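Local coordinates for protein adenine phosphoribosyltransferase, putative (Trypanosoma brucei brucei, PDB 5VN4) that probably makes AMP from adenine and 5-phospho-alpha-D-ribose 1-diphosphate, releasing diphosphate, in the purine salvage pathway, and works as a homodimer, at residues Gly65-Asp68 against Phe69-Arg73; Ser25-Arg28 against Lys29-Lys33. All coordinates share one frame; numbering follows the deposited sequence.

Interaction 1. Residues Gly65-Asp68 against Phe69-Arg73; sequences GIRD and FFVDR
Val71 N gives its hydrogen to Arg67 O at 2.9 Å, one of four consecutive i to i+4 bonds that make Gly65-Arg73 a regular alpha-helix. Gly65 O, Ile66 O and Asp68 O take the N-H groups of Phe69, Phe70 and Asp72 in the same way, so each of these carbonyls has a backbone donor; the bond between Phe70 N and Ile66 O is the longest, at 3.2 Å. Above this ladder the side chains run in i, i+4 pairs. Ile66 CG2 lies beside Phe70 CD2 at 4.1 Å, the two apolar groups pointing the same way into the core, where both touch Leu211. The Phe70 ring also has Phe69 CD2 above the centre of one face, 3.8 Å from its plane. On another side of the helix the aliphatic part of Arg67 serves Val71: CD meets the methyl CG2 at 3.9 Å. Bends at chi2 (-93°) and chi3 (-44°) fold the arginine back, bringing NE to OD1 of the adjacent Asp68 in a salt bridge of 2.7 Å. OD1 is approached on its anti side, 35° out of the carboxylate plane, and NH2 adds a weak bond to the same oxygen. Arg67 NH1 turns to a different carboxylate, forming a salt bridge with Glu101 of the second subunit. The guanidinium is thus shared between acids of two chains, and its positive charge, probably balanced by both, ties helix 60-75 to the dimer interface.

Interaction 2. Residues Ser25-Arg28 against Lys29-Lys33; sequences SPLR and KKFEK
Pro26 O is gripped by two donors: Lys30 N, at 3.1 Å, supplies the helical i+4 bond, and a water gives a hydrogen at 2.9 Å. That water in turn accepts from Lys30 NZ, so the lysine reaches back over the first turn and closes a small ring through the solvent; the bend at its last torsion (chi4 60°) turns the amine toward it. Proline suits the first turn, where its missing N-H costs no helical bond. Just before it, Ser25 is the N-cap, its OG accepting a weak bond from Leu27 N, while Ser25 O receives Lys29 N. A second water joins the ends of Arg28 and Glu32, accepting from Arg28 NH1 and donating to Glu32 OE2, both at 2.8 Å. The charged atoms themselves remain 4.9 Å apart, NH1 to OE2, with the guanidinium and carboxylate planes turned 55° from each other, so the attraction is relayed through water, which lies at the guanidinium edge and in its plane. The carboxylate does rest against the arginine's methylenes, OE2 lying 3.6 Å from CG. NH1 also forms a salt bridge with Asp213, while NH2 and NE donate to the carbonyls of Leu21 and Ser22, which suits arginine with its several N-H groups. On the buried side Leu27 and Phe31 run side by side, the leucine CG 4.0 Å from ring atom CE2. Leu27 and Phe31 both pack on Leu211 of strand 208-213, and Phe31 also meets Val62 and Ile66 of helix 60-75; helix 26-34 is thereby seated against both elements, with Arg28 tied to the end of strand 18-21 and to Asp213.

How the interactions relate
Interaction 2 comes first along the chain, on helix 26-34, and interaction 1 follows on the longer helix 60-75; their centres are about 14 Å apart. The two helices meet directly: Ile66 CG1 touches Phe31 CZ at 3.6 Å, and Leu27 CD2 approaches Gly65 O, where the absence of a side chain lets the leucine come close to the backbone. Both helices also pack on Leu211 in strand 208-213 of the mixed main sheet, so one strand serves as common ground. Helix 60-75, within the phosphoribosyltransferase domain, thus links the N-terminal helix to the dimer interface, while the side chains of Phe31 and Ile66 lie about 12 and 14 Å from the bound adenine, so neither contact touches the base.

Interaction 1. Residues Gly65-Asp68 against Phe69-Arg73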
loop_
_atom_site.group_PDB
_atom_site.type_symbol
_atom_site.label_atom_id
_atom_site.label_comp_id
_atom_site.label_asym_id
_atom_site.label_seq_id
_atom_site.Cartn_x
_atom_site.Cartn_y
_atom_site.Cartn_z
ATOM N N GLY A 65 -3.870 16.279 -3.311
ATOM C CA GLY A 65 -4.066 17.169 -2.178
ATOM C C GLY A 65 -3.537 16.581 -0.882
ATOM O O GLY A 65 -2.933 17.290 -0.071
ATOM N N ILE A 66 -3.742 15.273 -0.679
ATOM C CA ILE A 66 -3.178 14.587 0.485
ATOM C C ILE A 66 -1.659 14.670 0.459
ATOM O O ILE A 66 -1.013 15.036 1.451
ATOM C CB ILE A 66 -3.648 13.119 0.519
ATOM C CG1 ILE A 66 -5.161 13.010 0.698
ATOM C CG2 ILE A 66 -2.904 12.335 1.610
ATOM C CD1 ILE A 66 -5.686 11.641 0.312
ATOM N N ARG A 67 -1.065 14.270 -0.669
ATOM C CA ARG A 67 0.383 14.316 -0.820
ATOM C C ARG A 67 0.907 15.719 -0.546
ATOM O O ARG A 67 1.836 15.908 0.250
ATOM C CB ARG A 67 0.742 13.874 -2.242
ATOM C CG ARG A 67 2.222 13.634 -2.500
ATOM C CD ARG A 67 2.973 14.845 -3.059
ATOM N NE ARG A 67 2.277 15.575 -4.119
ATOM C CZ ARG A 67 2.364 15.319 -5.425
ATOM N NH1 ARG A 67 3.094 14.307 -5.879
ATOM N NH2 ARG A 67 1.700 16.083 -6.281
ATOM N N ASP A 68 0.311 16.720 -1.197
ATOM C CA ASP A 68 0.808 18.087 -1.075
ATOM C C ASP A 68 0.687 18.587 0.354
ATOM O O ASP A 68 1.586 19.271 0.856
ATOM C CB ASP A 68 0.043 19.013 -2.022
ATOM C CG ASP A 68 0.391 18.793 -3.486
ATOM O OD1 ASP A 68 1.378 18.091 -3.783
ATOM O OD2 ASP A 68 -0.338 19.332 -4.345
ATOM N N PHE A 69 -0.422 18.262 1.024
ATOM C CA PHE A 69 -0.603 18.710 2.402
ATOM C C PHE A 69 0.524 18.209 3.296
ATOM O O PHE A 69 1.161 18.992 4.014
ATOM C CB PHE A 69 -1.954 18.250 2.955
ATOM C CG PHE A 69 -2.170 18.685 4.375
ATOM C CD1 PHE A 69 -2.718 19.930 4.649
ATOM C CD2 PHE A 69 -1.765 17.889 5.435
ATOM C CE1 PHE A 69 -2.879 20.367 5.955
ATOM C CE2 PHE A 69 -1.920 18.321 6.741
ATOM C CZ PHE A 69 -2.486 19.561 7.000
ATOM N N PHE A 70 0.785 16.899 3.267
ATOM C CA PHE A 70 1.766 16.341 4.195
ATOM C C PHE A 70 3.205 16.648 3.794
ATOM O O PHE A 70 4.050 16.872 4.668
ATOM C CB PHE A 70 1.517 14.848 4.401
ATOM C CG PHE A 70 0.330 14.557 5.269
ATOM C CD1 PHE A 70 0.377 14.839 6.627
ATOM C CD2 PHE A 70 -0.829 14.016 4.735
ATOM C CE1 PHE A 70 -0.695 14.579 7.445
ATOM C CE2 PHE A 70 -1.916 13.761 5.550
ATOM C CZ PHE A 70 -1.847 14.037 6.910
ATOM N N VAL A 71 3.507 16.688 2.496
ATOM C CA VAL A 71 4.843 17.095 2.075
ATOM C C VAL A 71 5.132 18.518 2.535
ATOM O O VAL A 71 6.177 18.791 3.137
ATOM C CB VAL A 71 5.014 16.925 0.556
ATOM C CG1 VAL A 71 6.315 17.587 0.097
ATOM C CG2 VAL A 71 5.005 15.448 0.193
ATOM N N ASP A 72 4.193 19.440 2.292
ATOM C CA ASP A 72 4.398 20.823 2.713
ATOM C C ASP A 72 4.520 20.929 4.225
ATOM O O ASP A 72 5.350 21.692 4.735
ATOM C CB ASP A 72 3.267 21.721 2.210
ATOM C CG ASP A 72 3.263 23.091 2.882
ATOM O OD1 ASP A 72 2.639 23.242 3.956
ATOM O OD2 ASP A 72 3.905 24.018 2.340
ATOM N N ARG A 73 3.697 20.175 4.957
ATOM C CA ARG A 73 3.707 20.241 6.413
ATOM C C ARG A 73 5.061 19.822 6.965
ATOM O O ARG A 73 5.635 20.502 7.826
ATOM C CB ARG A 73 2.600 19.341 6.962
ATOM C CG ARG A 73 2.502 19.319 8.469
ATOM C CD ARG A 73 1.212 18.628 8.880
ATOM N NE ARG A 73 1.098 18.552 10.331
ATOM C CZ ARG A 73 0.656 19.544 11.097
ATOM N NH1 ARG A 73 0.262 20.689 10.549
ATOM N NH2 ARG A 73 0.596 19.383 12.412
#

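Interaction 2. Residues Ser25-Arg28 against Lys29-Lys33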
loop_
_atom_site.group_PDB
_atom_site.type_symbol
_atom_site.label_atom_id
_atom_site.label_comp_id
_atom_site.label_asym_id
_atom_site.label_seq_id
_atom_site.Cartn_x
_atom_site.Cartn_y
_atom_site.Cartn_z
ATOM N N SER A 25 -12.408 24.283 4.664
ATOM C CA SER A 25 -11.186 24.047 3.902
ATOM C C SER A 25 -11.510 23.508 2.510
ATOM O O SER A 25 -12.286 22.552 2.386
ATOM C CB SER A 25 -10.312 23.034 4.629
ATOM O OG SER A 25 -9.190 22.725 3.825
ATOM N N PRO A 26 -10.935 24.079 1.447
ATOM C CA PRO A 26 -11.190 23.538 0.102
ATOM C C PRO A 26 -10.854 22.063 -0.036
ATOM O O PRO A 26 -11.551 21.347 -0.766
ATOM C CB PRO A 26 -10.321 24.425 -0.801
ATOM C CG PRO A 26 -10.235 25.719 -0.060
ATOM C CD PRO A 26 -10.160 25.331 1.398
ATOM N N LEU A 27 -9.825 21.576 0.661
ATOM C CA LEU A 27 -9.492 20.160 0.564
ATOM C C LEU A 27 -10.557 19.303 1.237
ATOM O O LEU A 27 -10.897 18.223 0.737
ATOM C CB LEU A 27 -8.101 19.895 1.144
ATOM C CG LEU A 27 -7.622 18.441 1.111
ATOM C CD1 LEU A 27 -7.696 17.861 -0.298
ATOM C CD2 LEU A 27 -6.205 18.314 1.673
ATOM N N ARG A 28 -11.111 19.774 2.360
ATOM C CA ARG A 28 -12.239 19.068 2.962
ATOM C C ARG A 28 -13.421 18.988 1.997
ATOM O O ARG A 28 -14.058 17.938 1.873
ATOM C CB ARG A 28 -12.668 19.726 4.272
ATOM C CG ARG A 28 -13.901 19.061 4.880
ATOM C CD ARG A 28 -14.311 19.686 6.198
ATOM N NE ARG A 28 -13.376 19.414 7.291
ATOM C CZ ARG A 28 -13.388 18.314 8.046
ATOM N NH1 ARG A 28 -14.251 17.327 7.803
ATOM N NH2 ARG A 28 -12.515 18.186 9.037
ATOM N N LYS A 29 -13.730 20.090 1.309
ATOM C CA LYS A 29 -14.847 20.076 0.369
ATOM C C LYS A 29 -14.626 19.053 -0.741
ATOM O O LYS A 29 -15.578 18.405 -1.192
ATOM C CB LYS A 29 -15.066 21.476 -0.202
ATOM C CG LYS A 29 -15.367 22.537 0.848
ATOM C CD LYS A 29 -16.733 22.357 1.502
ATOM C CE LYS A 29 -17.028 23.520 2.460
ATOM N NZ LYS A 29 -18.360 23.439 3.120
ATOM N N LYS A 30 -13.380 18.896 -1.202
ATOM C CA LYS A 30 -13.096 17.864 -2.199
ATOM C C LYS A 30 -13.340 16.463 -1.644
ATOM O O LYS A 30 -13.925 15.613 -2.324
ATOM C CB LYS A 30 -11.659 17.999 -2.713
ATOM C CG LYS A 30 -11.427 19.246 -3.556
ATOM C CD LYS A 30 -10.004 19.322 -4.078
ATOM C CE LYS A 30 -9.835 20.499 -5.013
ATOM N NZ LYS A 30 -10.129 21.779 -4.323
ATOM N N PHE A 31 -12.884 16.196 -0.412
ATOM C CA PHE A 31 -13.167 14.913 0.231
ATOM C C PHE A 31 -14.668 14.673 0.337
ATOM O O PHE A 31 -15.137 13.541 0.161
ATOM C CB PHE A 31 -12.577 14.881 1.643
ATOM C CG PHE A 31 -11.163 14.364 1.731
ATOM C CD1 PHE A 31 -10.900 12.999 1.725
ATOM C CD2 PHE A 31 -10.098 15.240 1.886
ATOM C CE1 PHE A 31 -9.587 12.519 1.845
ATOM C CE2 PHE A 31 -8.796 14.762 2.010
ATOM C CZ PHE A 31 -8.548 13.398 1.992
ATOM N N GLU A 32 -15.439 15.722 0.643
ATOM C CA GLU A 32 -16.875 15.546 0.846
ATOM C C GLU A 32 -17.572 15.060 -0.416
ATOM O O GLU A 32 -18.622 14.419 -0.331
ATOM C CB GLU A 32 -17.506 16.852 1.325
ATOM C CG GLU A 32 -17.196 17.156 2.783
ATOM C CD GLU A 32 -17.650 18.535 3.225
ATOM O OE1 GLU A 32 -18.183 19.290 2.383
ATOM O OE2 GLU A 32 -17.467 18.866 4.423
ATOM N N LYS A 33 -17.008 15.341 -1.588
ATOM C CA LYS A 33 -17.626 14.907 -2.833
ATOM C C LYS A 33 -17.202 13.510 -3.266
ATOM O O LYS A 33 -17.833 12.945 -4.165
ATOM C CB LYS A 33 -17.345 15.929 -3.939
ATOM C CG LYS A 33 -17.950 17.283 -3.618
ATOM C CD LYS A 33 -17.675 18.336 -4.669
ATOM C CE LYS A 33 -18.268 19.673 -4.230
ATOM N NZ LYS A 33 -17.752 20.086 -2.890
HETATM O O HOH W 1 -12.822 22.479 -3.061
HETATM O O HOH W 2 -16.459 16.851 6.099
#